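Local coordinates for protein uroporphyrinogen-III synthetase (Pseudomonas syringae pv. tomato, PDB 3RE1) that probably catalyses the cyclisation of the linear tetrapyrrole hydroxymethylbilane to uroporphyrinogen III, a step in porphyrin biosynthesis, at residues Ser13-Leu18 against Ala256-Gln261; Glu24-Leu29 against Ser40-Leu45; Leu84-Trp89 against Leu109-Asp114; Gln203-Leu208 against Asp214-Leu219. All coordinates share one frame; numbering follows the deposited sequence.

How the interactions relate
Interactions 1, 2 and 4 lie in the domain built on the five-stranded parallel sheet. Interaction 3 belongs to the other domain. Interactions 1 and 2 share the sheet, since strands 16-19 and 39-42 are neighbours in it. They meet directly, with Leu17 O 3.1 Å from Ser41 N, probably hydrogen-bonded. Interaction 2 also meets interaction 4, where Leu45 CD1 packs 3.3 Å from His207 O. Interaction 3 is remote: its centre is about 40 Å from the centres of interactions 1 and 4. In this family the active site is thought to lie in the cleft between the two domains; no bound ligand marks it here.

Interaction 1 of 4, residues Ser13-Leu18 against Ala256-Gln261; sequences SAWRLL and AALRDQ
Trp15 meets Leu258 of the last helix, 251-260, and Gln261, which follows it. Its own segment runs into strand 16-19. Its indole presents one face to Leu258. The methyl CD2 of Leu258 sits over the five-membered ring, 3.9 Å from its centroid and 16° off the ring normal. This is a CH-pi contact. The two side chains run past each other in opposite directions. Over the indole as a whole, CD2 lies above the face, offset toward the rim. The CG of Trp15 is anti to its carbonyl carbon (chi1 -68°), which carries the indole across to the helix. The far side of the indole reaches the helix end, where Trp15 CZ2 is 3.9 Å from Gln261 CB. The amide of Gln261 bends off from there, and its plane is 66° from that of the indole.

Leu17, two residues on, reaches the same leucine tip to tip. Its CD1 is 3.8 Å from Leu258 CD2 and 3.9 Å from Leu258 CD1. Leu258 also rests on Phe225 of strand 224-226, and Trp15 on Pro264. The C-terminal helix thus packs against the parallel sheet, as in flavodoxin-like domains. The contact is apolar and buried. It rests on dispersion between methyl groups and the indole, with one leucine serving both Trp15 and Leu17.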
loop_
_atom_site.group_PDB
_atom_site.type_symbol
_atom_site.label_atom_id
_atom_site.label_comp_id
_atom_site.label_asym_id
_atom_site.label_seq_id
_atom_site.Cartn_x
_atom_site.Cartn_y
_atom_site.Cartn_z
ATOM N N SER A 13 -3.507 17.763 18.406
ATOM C CA SER A 13 -4.554 17.567 19.449
ATOM C C SER A 13 -5.865 18.185 18.978
ATOM O O SER A 13 -6.947 17.652 19.238
ATOM C CB SER A 13 -4.130 18.184 20.788
ATOM O OG SER A 13 -5.061 17.868 21.816
ATOM N N ALA A 14 -5.763 19.309 18.278
ATOM C CA ALA A 14 -6.947 19.932 17.666
ATOM C C ALA A 14 -7.285 19.272 16.319
ATOM O O ALA A 14 -8.140 19.768 15.592
ATOM C CB ALA A 14 -6.732 21.447 17.484
ATOM N N TRP A 15 -6.599 18.164 15.997
ATOM C CA TRP A 15 -6.785 17.431 14.742
ATOM C C TRP A 15 -7.727 16.262 14.951
ATOM O O TRP A 15 -7.489 15.404 15.788
ATOM C CB TRP A 15 -5.449 16.891 14.210
ATOM C CG TRP A 15 -4.489 17.955 13.749
ATOM C CD1 TRP A 15 -3.489 18.542 14.481
ATOM C CD2 TRP A 15 -4.448 18.568 12.464
ATOM N NE1 TRP A 15 -2.836 19.494 13.729
ATOM C CE2 TRP A 15 -3.401 19.525 12.483
ATOM C CE3 TRP A 15 -5.200 18.413 11.297
ATOM C CZ2 TRP A 15 -3.076 20.319 11.370
ATOM C CZ3 TRP A 15 -4.882 19.216 10.178
ATOM C CH2 TRP A 15 -3.821 20.150 10.228
ATOM N N ARG A 16 -8.803 16.244 14.181
ATOM C CA ARG A 16 -9.808 15.204 14.277
ATOM C C ARG A 16 -9.742 14.539 12.930
ATOM O O ARG A 16 -10.539 14.838 12.054
ATOM C CB ARG A 16 -11.206 15.813 14.494
ATOM C CG ARG A 16 -11.563 16.257 15.941
ATOM C CD ARG A 16 -12.414 15.174 16.617
ATOM N NE ARG A 16 -13.807 15.555 16.859
ATOM C CZ ARG A 16 -14.667 14.819 17.575
ATOM N NH1 ARG A 16 -14.291 13.672 18.125
ATOM N NH2 ARG A 16 -15.918 15.226 17.749
ATOM N N LEU A 17 -8.778 13.644 12.769
ATOM C CA LEU A 17 -8.504 13.032 11.484
ATOM C C LEU A 17 -9.504 11.994 11.043
ATOM O O LEU A 17 -10.160 11.373 11.860
ATOM C CB LEU A 17 -7.115 12.424 11.527
ATOM C CG LEU A 17 -6.070 13.498 11.803
ATOM C CD1 LEU A 17 -4.730 12.831 11.884
ATOM C CD2 LEU A 17 -6.078 14.565 10.691
ATOM N N LEU A 18 -9.620 11.830 9.734
ATOM C CA LEU A 18 -10.441 10.790 9.144
ATOM C C LEU A 18 -9.415 9.813 8.591
ATOM O O LEU A 18 -8.397 10.246 8.063
ATOM C CB LEU A 18 -11.256 11.346 7.978
ATOM C CG LEU A 18 -12.537 10.600 7.561
ATOM C CD1 LEU A 18 -12.752 10.734 6.061
ATOM C CD2 LEU A 18 -12.462 9.161 7.888
ATOM N N ALA A 256 4.744 13.041 12.285
ATOM C CA ALA A 256 5.751 13.996 11.869
ATOM C C ALA A 256 5.132 15.058 10.978
ATOM O O ALA A 256 5.566 16.226 10.991
ATOM C CB ALA A 256 6.881 13.299 11.150
ATOM N N ALA A 257 4.110 14.666 10.215
ATOM C CA ALA A 257 3.461 15.607 9.303
ATOM C C ALA A 257 2.503 16.530 10.034
ATOM O O ALA A 257 2.429 17.727 9.727
ATOM C CB ALA A 257 2.741 14.875 8.188
ATOM N N LEU A 258 1.764 15.980 10.993
ATOM C CA LEU A 258 0.863 16.784 11.815
ATOM C C LEU A 258 1.666 17.847 12.566
ATOM O O LEU A 258 1.381 19.033 12.459
ATOM C CB LEU A 258 0.114 15.884 12.797
ATOM C CG LEU A 258 -0.843 14.885 12.150
ATOM C CD1 LEU A 258 -1.134 13.689 13.057
ATOM C CD2 LEU A 258 -2.116 15.608 11.802
ATOM N N ARG A 259 2.689 17.418 13.303
ATOM C CA ARG A 259 3.555 18.351 14.046
ATOM C C ARG A 259 4.108 19.425 13.129
ATOM O O ARG A 259 4.363 20.545 13.556
ATOM C CB ARG A 259 4.756 17.642 14.670
ATOM C CG ARG A 259 4.467 16.417 15.507
ATOM C CD ARG A 259 5.799 15.839 16.017
ATOM N NE ARG A 259 6.718 15.512 14.909
ATOM C CZ ARG A 259 7.985 15.119 15.051
ATOM N NH1 ARG A 259 8.528 14.999 16.271
ATOM N NH2 ARG A 259 8.712 14.847 13.960
ATOM N N ASP A 260 4.311 19.059 11.869
ATOM C CA ASP A 260 4.885 19.954 10.871
ATOM C C ASP A 260 3.847 20.949 10.334
ATOM O O ASP A 260 4.205 22.000 9.785
ATOM C CB ASP A 260 5.480 19.120 9.726
ATOM C CG ASP A 260 6.853 19.608 9.296
ATOM O OD1 ASP A 260 7.759 19.716 10.160
ATOM O OD2 ASP A 260 7.030 19.875 8.085
ATOM N N GLN A 261 2.566 20.626 10.522
ATOM C CA GLN A 261 1.468 21.462 10.011
ATOM C C GLN A 261 0.917 22.536 10.957
ATOM O O GLN A 261 0.691 22.268 12.148
ATOM C CB GLN A 261 0.326 20.567 9.529
ATOM C CG GLN A 261 0.667 19.803 8.262
ATOM C CD GLN A 261 1.059 20.736 7.113
ATOM O OE1 GLN A 261 0.287 21.617 6.722
ATOM N NE2 GLN A 261 2.267 20.543 6.570
#

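Interaction 2 of 4, residues Glu24-Leu29 against Ser40-Leu45; sequences EESAAL and SSSLPL
Ser42 and Ser26 make this small contact, hydroxyl to hydroxyl. It joins the end of strand 39-42 to helix 23-34. Along the strand, side chains alternate. Ser41 is turned to other parts of the domain, and its OG is hydrogen-bonded to Arg188 NE. Ser42, the next residue, points its CB at the helix. Here the two backbones come closest, with the CA atoms of Ser26 and Ser42 6.5 Å apart.

The OG of Ser42 is anti to its carbonyl carbon (chi1 -64°). That turn sets it 3.2 Å from Ser26 OG, at most a weak hydrogen bond and not a settled one. The oxygen is also close to carbon, with Ser42 OG 3.4 Å from Ser26 CB. The approach is nearly reciprocal, since Ser26 OG is likewise 3.4 Å from Ser42 CB. Ser26 OG lies between its own backbone N and carbonyl carbon (chi1 57°). From there it also makes a weak hydrogen bond to Pro22 O, a carbonyl one helical turn earlier. Leu19 of strand 16-19 touches both serines and lies beside the pair.

After Ser42 the chain leaves the strand. Leu43 CB points away from the helix, and its side chain touches His180 and Leu185. Strand 16-19, helix 23-34 and strand 39-42 form a beta-alpha-beta unit, and this contact ties its helix to its second strand. Two small side chains let helix and strand approach closely. The polar link between them is weak and uncertain, so the contact is mainly two small side chains set side by side.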
loop_
_atom_site.group_PDB
_atom_site.type_symbol
_atom_site.label_atom_id
_atom_site.label_comp_id
_atom_site.label_asym_id
_atom_site.label_seq_id
_atom_site.Cartn_x
_atom_site.Cartn_y
_atom_site.Cartn_z
ATOM N N GLU A 24 -8.466 -3.315 10.070
ATOM C CA GLU A 24 -7.462 -3.595 11.094
ATOM C C GLU A 24 -6.353 -2.578 11.069
ATOM O O GLU A 24 -5.871 -2.165 12.116
ATOM C CB GLU A 24 -6.881 -5.011 10.956
ATOM C CG GLU A 24 -7.830 -6.137 11.412
ATOM C CD GLU A 24 -8.427 -5.894 12.818
ATOM O OE1 GLU A 24 -7.648 -5.682 13.773
ATOM O OE2 GLU A 24 -9.669 -5.917 12.976
ATOM N N GLU A 25 -5.976 -2.164 9.864
ATOM C CA GLU A 25 -4.898 -1.211 9.690
ATOM C C GLU A 25 -5.150 0.105 10.401
ATOM O O GLU A 25 -4.273 0.586 11.126
ATOM C CB GLU A 25 -4.648 -0.952 8.217
ATOM C CG GLU A 25 -3.633 -1.884 7.580
ATOM C CD GLU A 25 -3.038 -1.285 6.312
ATOM O OE1 GLU A 25 -3.781 -1.121 5.312
ATOM O OE2 GLU A 25 -1.826 -0.958 6.327
ATOM N N SER A 26 -6.329 0.694 10.200
ATOM C CA SER A 26 -6.633 1.977 10.860
ATOM C C SER A 26 -6.896 1.738 12.330
ATOM O O SER A 26 -6.476 2.528 13.167
ATOM C CB SER A 26 -7.822 2.737 10.221
ATOM O OG SER A 26 -9.017 1.966 10.189
ATOM N N ALA A 27 -7.571 0.636 12.646
ATOM C CA ALA A 27 -7.865 0.320 14.039
ATOM C C ALA A 27 -6.579 0.432 14.869
ATOM O O ALA A 27 -6.611 0.945 15.985
ATOM C CB ALA A 27 -8.471 -1.043 14.148
ATOM N N ALA A 28 -5.451 -0.003 14.304
ATOM C CA ALA A 28 -4.154 0.107 14.965
ATOM C C ALA A 28 -3.647 1.522 14.896
ATOM O O ALA A 28 -3.114 2.058 15.872
ATOM C CB ALA A 28 -3.151 -0.810 14.314
ATOM N N LEU A 29 -3.797 2.121 13.719
ATOM C CA LEU A 29 -3.399 3.495 13.516
ATOM C C LEU A 29 -4.202 4.345 14.481
ATOM O O LEU A 29 -3.685 5.290 15.080
ATOM C CB LEU A 29 -3.671 3.931 12.076
ATOM C CG LEU A 29 -3.241 5.360 11.717
ATOM C CD1 LEU A 29 -1.779 5.570 12.023
ATOM C CD2 LEU A 29 -3.479 5.666 10.247
ATOM N N SER A 40 -9.686 10.371 16.055
ATOM C CA SER A 40 -9.826 9.979 14.668
ATOM C C SER A 40 -11.057 9.113 14.529
ATOM O O SER A 40 -11.521 8.529 15.490
ATOM C CB SER A 40 -8.589 9.201 14.202
ATOM O OG SER A 40 -8.536 7.920 14.804
ATOM N N SER A 41 -11.598 9.033 13.335
ATOM C CA SER A 41 -12.699 8.138 13.072
ATOM C C SER A 41 -12.350 7.362 11.809
ATOM O O SER A 41 -11.864 7.926 10.826
ATOM C CB SER A 41 -13.973 8.919 12.854
ATOM O OG SER A 41 -14.987 8.051 12.358
ATOM N N SER A 42 -12.607 6.066 11.829
ATOM C CA SER A 42 -12.240 5.268 10.705
ATOM C C SER A 42 -13.403 4.913 9.823
ATOM O O SER A 42 -14.411 4.402 10.280
ATOM C CB SER A 42 -11.515 4.020 11.182
ATOM O OG SER A 42 -10.304 4.395 11.827
ATOM N N LEU A 43 -13.236 5.215 8.543
ATOM C CA LEU A 43 -14.165 4.831 7.488
ATOM C C LEU A 43 -13.341 4.086 6.403
ATOM O O LEU A 43 -12.823 4.713 5.476
ATOM C CB LEU A 43 -14.827 6.074 6.891
ATOM C CG LEU A 43 -15.645 5.830 5.622
ATOM C CD1 LEU A 43 -16.903 5.066 5.968
ATOM C CD2 LEU A 43 -16.008 7.127 4.977
ATOM N N PRO A 44 -13.220 2.743 6.517
ATOM C CA PRO A 44 -12.407 1.926 5.618
ATOM C C PRO A 44 -12.834 2.016 4.155
ATOM O O PRO A 44 -13.998 1.808 3.829
ATOM C CB PRO A 44 -12.581 0.518 6.179
ATOM C CG PRO A 44 -13.976 0.531 6.727
ATOM C CD PRO A 44 -14.032 1.891 7.406
ATOM N N LEU A 45 -11.876 2.325 3.283
ATOM C CA LEU A 45 -12.134 2.465 1.866
ATOM C C LEU A 45 -11.548 1.306 1.081
ATOM O O LEU A 45 -12.022 1.001 -0.010
ATOM C CB LEU A 45 -11.566 3.793 1.371
ATOM C CG LEU A 45 -12.108 5.059 2.044
ATOM C CD1 LEU A 45 -11.548 6.253 1.339
ATOM C CD2 LEU A 45 -13.621 5.101 1.984
#

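Interaction 3 of 4, residues Leu84-Trp89 against Leu109-Asp114; sequences LIDEVW and LDYGLD
This is a mixed polar and apolar contact between the ends of two helices, 75-88 and 102-110, with Tyr111 reaching across to Ile85 and Asp86. It lies at the outer side of the domain that holds the mixed sheet. Tyr111 follows helix 102-110, in a Schellman motif that Gly112 completes with a positive phi of 89°. The CG of Tyr111 is anti to its backbone N (chi1 -179°), which sends the ring toward the other helix.

Both partners stand at the ring edge. On one side Ile85 CG2 packs 3.6 Å from Tyr111 CE2. On the other, Asp86 OD1 lies in the ring plane, 3.6 Å from Tyr111 CE1. The carboxylate plane is steep to the ring, 76° from it, and the two side chains cross at about a right angle. The hydroxyl probably donates to the carboxylate, with Tyr111 OH 2.8 Å from Asp86 OD1, though its modelled place is less sure. Ile82, one turn earlier on helix 75-88, also touches Tyr111, and Ile85 goes on to touch Pro93 and Trp97.

The phenol thus joins an apolar flank against isoleucine to a probable, less certain bond with an exposed carboxylate.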
loop_
_atom_site.group_PDB
_atom_site.type_symbol
_atom_site.label_atom_id
_atom_site.label_comp_id
_atom_site.label_asym_id
_atom_site.label_seq_id
_atom_site.Cartn_x
_atom_site.Cartn_y
_atom_site.Cartn_z
ATOM N N LEU A 84 1.121 -20.335 -0.184
ATOM C CA LEU A 84 1.170 -21.138 -1.400
ATOM C C LEU A 84 2.432 -22.026 -1.451
ATOM O O LEU A 84 2.332 -23.214 -1.749
ATOM C CB LEU A 84 1.101 -20.234 -2.616
ATOM C CG LEU A 84 -0.188 -20.269 -3.420
ATOM C CD1 LEU A 84 -1.407 -20.024 -2.574
ATOM C CD2 LEU A 84 -0.045 -19.188 -4.457
ATOM N N ILE A 85 3.593 -21.437 -1.155
ATOM C CA ILE A 85 4.841 -22.155 -1.065
ATOM C C ILE A 85 4.666 -23.339 -0.119
ATOM O O ILE A 85 4.893 -24.486 -0.492
ATOM C CB ILE A 85 5.967 -21.251 -0.518
ATOM C CG1 ILE A 85 6.426 -20.271 -1.592
ATOM C CG2 ILE A 85 7.166 -22.056 -0.113
ATOM C CD1 ILE A 85 5.442 -19.186 -1.984
ATOM N N ASP A 86 4.260 -23.056 1.110
ATOM C CA ASP A 86 4.140 -24.087 2.129
ATOM C C ASP A 86 3.259 -25.243 1.692
ATOM O O ASP A 86 3.396 -26.367 2.171
ATOM C CB ASP A 86 3.572 -23.500 3.407
ATOM C CG ASP A 86 3.522 -24.506 4.514
ATOM O OD1 ASP A 86 4.602 -24.810 5.067
ATOM O OD2 ASP A 86 2.407 -24.985 4.823
ATOM N N GLU A 87 2.355 -24.966 0.774
ATOM C CA GLU A 87 1.464 -25.996 0.313
ATOM C C GLU A 87 2.096 -26.919 -0.712
ATOM O O GLU A 87 1.854 -28.122 -0.681
ATOM C CB GLU A 87 0.234 -25.349 -0.278
ATOM C CG GLU A 87 -0.795 -26.307 -0.822
ATOM C CD GLU A 87 -2.146 -25.628 -0.980
ATOM O OE1 GLU A 87 -2.844 -25.442 0.057
ATOM O OE2 GLU A 87 -2.502 -25.255 -2.129
ATOM N N VAL A 88 2.893 -26.359 -1.618
ATOM C CA VAL A 88 3.513 -27.133 -2.710
ATOM C C VAL A 88 4.973 -27.538 -2.442
ATOM O O VAL A 88 5.382 -28.622 -2.800
ATOM C CB VAL A 88 3.450 -26.342 -4.063
ATOM C CG1 VAL A 88 4.029 -27.182 -5.214
ATOM C CG2 VAL A 88 2.019 -25.931 -4.383
ATOM N N TRP A 89 5.746 -26.653 -1.829
ATOM C CA TRP A 89 7.134 -26.923 -1.481
ATOM C C TRP A 89 7.299 -27.580 -0.113
ATOM O O TRP A 89 7.032 -26.949 0.917
ATOM C CB TRP A 89 7.933 -25.617 -1.482
ATOM C CG TRP A 89 8.075 -25.052 -2.835
ATOM C CD1 TRP A 89 7.080 -24.594 -3.644
ATOM C CD2 TRP A 89 9.282 -24.935 -3.579
ATOM N NE1 TRP A 89 7.595 -24.204 -4.833
ATOM C CE2 TRP A 89 8.945 -24.403 -4.825
ATOM C CE3 TRP A 89 10.613 -25.231 -3.307
ATOM C CZ2 TRP A 89 9.893 -24.166 -5.806
ATOM C CZ3 TRP A 89 11.547 -24.982 -4.267
ATOM C CH2 TRP A 89 11.189 -24.467 -5.504
ATOM N N LEU A 109 11.386 -13.695 5.635
ATOM C CA LEU A 109 12.546 -14.172 6.341
ATOM C C LEU A 109 12.149 -15.161 7.451
ATOM O O LEU A 109 12.834 -16.154 7.676
ATOM C CB LEU A 109 13.304 -12.985 6.920
ATOM C CG LEU A 109 14.771 -13.128 7.306
ATOM C CD1 LEU A 109 14.915 -14.054 8.500
ATOM C CD2 LEU A 109 15.552 -13.652 6.103
ATOM N N ASP A 110 11.034 -14.905 8.118
ATOM C CA ASP A 110 10.572 -15.808 9.166
ATOM C C ASP A 110 10.256 -17.202 8.646
ATOM O O ASP A 110 10.517 -18.178 9.342
ATOM C CB ASP A 110 9.330 -15.258 9.889
ATOM C CG ASP A 110 9.661 -14.115 10.851
ATOM O OD1 ASP A 110 10.842 -14.021 11.295
ATOM O OD2 ASP A 110 8.727 -13.321 11.161
ATOM N N TYR A 111 9.677 -17.296 7.449
ATOM C CA TYR A 111 9.297 -18.609 6.907
ATOM C C TYR A 111 10.499 -19.359 6.348
ATOM O O TYR A 111 10.365 -20.474 5.844
ATOM C CB TYR A 111 8.253 -18.465 5.815
ATOM C CG TYR A 111 7.805 -19.773 5.224
ATOM C CD1 TYR A 111 7.102 -20.696 5.990
ATOM C CD2 TYR A 111 8.072 -20.090 3.884
ATOM C CE1 TYR A 111 6.689 -21.904 5.445
ATOM C CE2 TYR A 111 7.654 -21.288 3.344
ATOM C CZ TYR A 111 6.964 -22.189 4.128
ATOM O OH TYR A 111 6.521 -23.383 3.624
ATOM N N GLY A 112 11.672 -18.737 6.452
ATOM C CA GLY A 112 12.895 -19.337 5.961
ATOM C C GLY A 112 13.267 -19.064 4.505
ATOM O O GLY A 112 13.981 -19.849 3.878
ATOM N N LEU A 113 12.783 -17.958 3.949
ATOM C CA LEU A 113 13.158 -17.611 2.593
ATOM C C LEU A 113 14.409 -16.733 2.616
ATOM O O LEU A 113 14.629 -15.941 3.538
ATOM C CB LEU A 113 12.012 -16.912 1.869
ATOM C CG LEU A 113 10.795 -17.799 1.621
ATOM C CD1 LEU A 113 9.581 -16.976 1.161
ATOM C CD2 LEU A 113 11.164 -18.853 0.614
ATOM N N ASP A 114 15.222 -16.881 1.587
ATOM C CA ASP A 114 16.452 -16.153 1.490
ATOM C C ASP A 114 16.150 -14.748 0.971
ATOM O O ASP A 114 16.593 -14.355 -0.109
ATOM C CB ASP A 114 17.390 -16.928 0.565
ATOM C CG ASP A 114 18.720 -16.258 0.377
ATOM O OD1 ASP A 114 19.255 -15.674 1.356
ATOM O OD2 ASP A 114 19.227 -16.328 -0.765
#

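Interaction 4 of 4, residues Gln203-Leu208 against Asp214-Leu219; sequences QGFEHL and DSWPDL
Phe205 and Trp216 meet as an offset edge-to-face pair. The edge of Phe205 is directed at the face of the tryptophan six-membered ring. The planes are 71° apart and the centroids 5.8 Å apart. The closest atoms are at the ring rims, with Phe205 CE1 3.9 Å from Trp216 CH2. Next comes Phe205 CZ, 4.1 Å from the same Trp216 CH2. That carbon lies near the plane of the phenylalanine ring, at its edge.

Both side chains have CG anti to the backbone N, with chi1 170° for Phe205 and 172° for Trp216. They extend from their helices and cross at about a right angle. Phe205 CB does not itself point at the other helix; the ring brings the contact there.

The two residues belong to neighbouring short helices, 202-205 and 216-219, with helix 209-212 between them in the chain. The three follow strand 196-198 of the parallel sheet and lead to its next strand, 224-226. Helix 229-238 packs on Phe205 through Leu234, Ala235 and Ala238.

The indole nitrogen has its own partner there, with Trp216 NE1 hydrogen-bonded to Ala238 O. This bond probably helps hold the indole's orientation toward the phenylalanine. Leu208 CD2 stays 4.7 Å from Trp216 CZ3, short of a contact, while Leu209 of helix 209-212 touches the tryptophan.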
loop_
_atom_site.group_PDB
_atom_site.type_symbol
_atom_site.label_atom_id
_atom_site.label_comp_id
_atom_site.label_asym_id
_atom_site.label_seq_id
_atom_site.Cartn_x
_atom_site.Cartn_y
_atom_site.Cartn_z
ATOM N N GLN A 203 -5.165 4.252 -4.835
ATOM C CA GLN A 203 -6.510 3.738 -5.103
ATOM C C GLN A 203 -7.304 4.032 -3.834
ATOM O O GLN A 203 -8.523 3.844 -3.779
ATOM C CB GLN A 203 -6.490 2.244 -5.425
ATOM C CG GLN A 203 -6.427 1.322 -4.224
ATOM C CD GLN A 203 -5.817 -0.054 -4.555
ATOM O OE1 GLN A 203 -6.027 -0.607 -5.649
ATOM N NE2 GLN A 203 -5.070 -0.617 -3.593
ATOM N N GLY A 204 -6.581 4.517 -2.822
ATOM C CA GLY A 204 -7.204 4.942 -1.587
ATOM C C GLY A 204 -7.776 6.335 -1.780
ATOM O O GLY A 204 -8.850 6.615 -1.267
ATOM N N PHE A 205 -7.057 7.198 -2.516
ATOM C CA PHE A 205 -7.520 8.559 -2.775
ATOM C C PHE A 205 -8.699 8.466 -3.749
ATOM O O PHE A 205 -9.647 9.249 -3.699
ATOM C CB PHE A 205 -6.435 9.468 -3.368
ATOM C CG PHE A 205 -6.990 10.780 -3.837
ATOM C CD1 PHE A 205 -7.564 11.662 -2.930
ATOM C CD2 PHE A 205 -7.042 11.091 -5.178
ATOM C CE1 PHE A 205 -8.140 12.804 -3.362
ATOM C CE2 PHE A 205 -7.634 12.268 -5.611
ATOM C CZ PHE A 205 -8.188 13.107 -4.703
ATOM N N GLU A 206 -8.617 7.503 -4.654
ATOM C CA GLU A 206 -9.759 7.133 -5.460
ATOM C C GLU A 206 -10.543 6.399 -4.391
ATOM O O GLU A 206 -9.963 5.986 -3.376
ATOM C CB GLU A 206 -9.334 6.154 -6.540
ATOM C CG GLU A 206 -8.402 6.730 -7.610
ATOM C CD GLU A 206 -7.565 5.642 -8.332
ATOM O OE1 GLU A 206 -7.886 4.430 -8.184
ATOM O OE2 GLU A 206 -6.588 5.997 -9.048
ATOM N N HIS A 207 -11.844 6.226 -4.570
ATOM C CA HIS A 207 -12.654 5.609 -3.511
ATOM C C HIS A 207 -12.910 6.619 -2.360
ATOM O O HIS A 207 -13.505 6.271 -1.334
ATOM C CB HIS A 207 -11.986 4.316 -2.944
ATOM C CG HIS A 207 -11.866 3.184 -3.930
ATOM N ND1 HIS A 207 -11.612 1.878 -3.542
ATOM C CD2 HIS A 207 -11.944 3.159 -5.293
ATOM C CE1 HIS A 207 -11.538 1.104 -4.616
ATOM N NE2 HIS A 207 -11.737 1.857 -5.690
ATOM N N LEU A 208 -12.413 7.843 -2.510
ATOM C CA LEU A 208 -12.598 8.900 -1.514
ATOM C C LEU A 208 -13.276 9.983 -2.266
ATOM O O LEU A 208 -14.332 10.434 -1.890
ATOM C CB LEU A 208 -11.280 9.452 -0.999
ATOM C CG LEU A 208 -11.391 10.757 -0.170
ATOM C CD1 LEU A 208 -12.192 10.510 1.099
ATOM C CD2 LEU A 208 -10.017 11.361 0.190
ATOM N N ASP A 214 -20.560 14.479 -5.161
ATOM C CA ASP A 214 -20.740 15.921 -5.352
ATOM C C ASP A 214 -20.386 16.788 -4.130
ATOM O O ASP A 214 -20.447 18.021 -4.195
ATOM C CB ASP A 214 -22.177 16.197 -5.785
ATOM C CG ASP A 214 -22.644 15.246 -6.871
ATOM O OD1 ASP A 214 -22.104 15.298 -7.997
ATOM O OD2 ASP A 214 -23.546 14.435 -6.591
ATOM N N SER A 215 -20.006 16.151 -3.028
ATOM C CA SER A 215 -19.620 16.892 -1.820
ATOM C C SER A 215 -18.164 17.373 -1.895
ATOM O O SER A 215 -17.764 18.263 -1.129
ATOM C CB SER A 215 -19.812 16.031 -0.548
ATOM O OG SER A 215 -21.134 15.523 -0.403
ATOM N N TRP A 216 -17.392 16.774 -2.811
ATOM C CA TRP A 216 -15.955 17.031 -2.944
ATOM C C TRP A 216 -15.487 18.494 -3.035
ATOM O O TRP A 216 -14.403 18.845 -2.558
ATOM C CB TRP A 216 -15.365 16.196 -4.095
ATOM C CG TRP A 216 -13.927 16.552 -4.400
ATOM C CD1 TRP A 216 -13.468 17.284 -5.467
ATOM C CD2 TRP A 216 -12.778 16.245 -3.600
ATOM N NE1 TRP A 216 -12.109 17.449 -5.373
ATOM C CE2 TRP A 216 -11.657 16.824 -4.237
ATOM C CE3 TRP A 216 -12.582 15.536 -2.410
ATOM C CZ2 TRP A 216 -10.348 16.716 -3.717
ATOM C CZ3 TRP A 216 -11.279 15.427 -1.894
ATOM C CH2 TRP A 216 -10.183 16.011 -2.555
ATOM N N PRO A 217 -16.293 19.364 -3.647
ATOM C CA PRO A 217 -15.914 20.784 -3.764
ATOM C C PRO A 217 -15.724 21.541 -2.435
ATOM O O PRO A 217 -15.235 22.682 -2.422
ATOM C CB PRO A 217 -17.060 21.373 -4.583
ATOM C CG PRO A 217 -17.438 20.218 -5.469
ATOM C CD PRO A 217 -17.411 19.032 -4.546
ATOM N N ASP A 218 -16.136 20.926 -1.332
ATOM C CA ASP A 218 -15.954 21.545 -0.026
ATOM C C ASP A 218 -14.954 20.789 0.844
ATOM O O ASP A 218 -14.141 21.410 1.545
ATOM C CB ASP A 218 -17.288 21.694 0.691
ATOM C CG ASP A 218 -18.118 22.855 0.136
ATOM O OD1 ASP A 218 -17.613 24.018 0.149
ATOM O OD2 ASP A 218 -19.272 22.587 -0.295
ATOM N N LEU A 219 -14.995 19.458 0.765
ATOM C CA LEU A 219 -14.009 18.610 1.449
ATOM C C LEU A 219 -12.622 18.895 0.898
ATOM O O LEU A 219 -11.625 18.704 1.610
ATOM C CB LEU A 219 -14.319 17.123 1.258
ATOM C CG LEU A 219 -15.707 16.665 1.699
ATOM C CD1 LEU A 219 -15.938 15.255 1.258
ATOM C CD2 LEU A 219 -15.864 16.803 3.212
#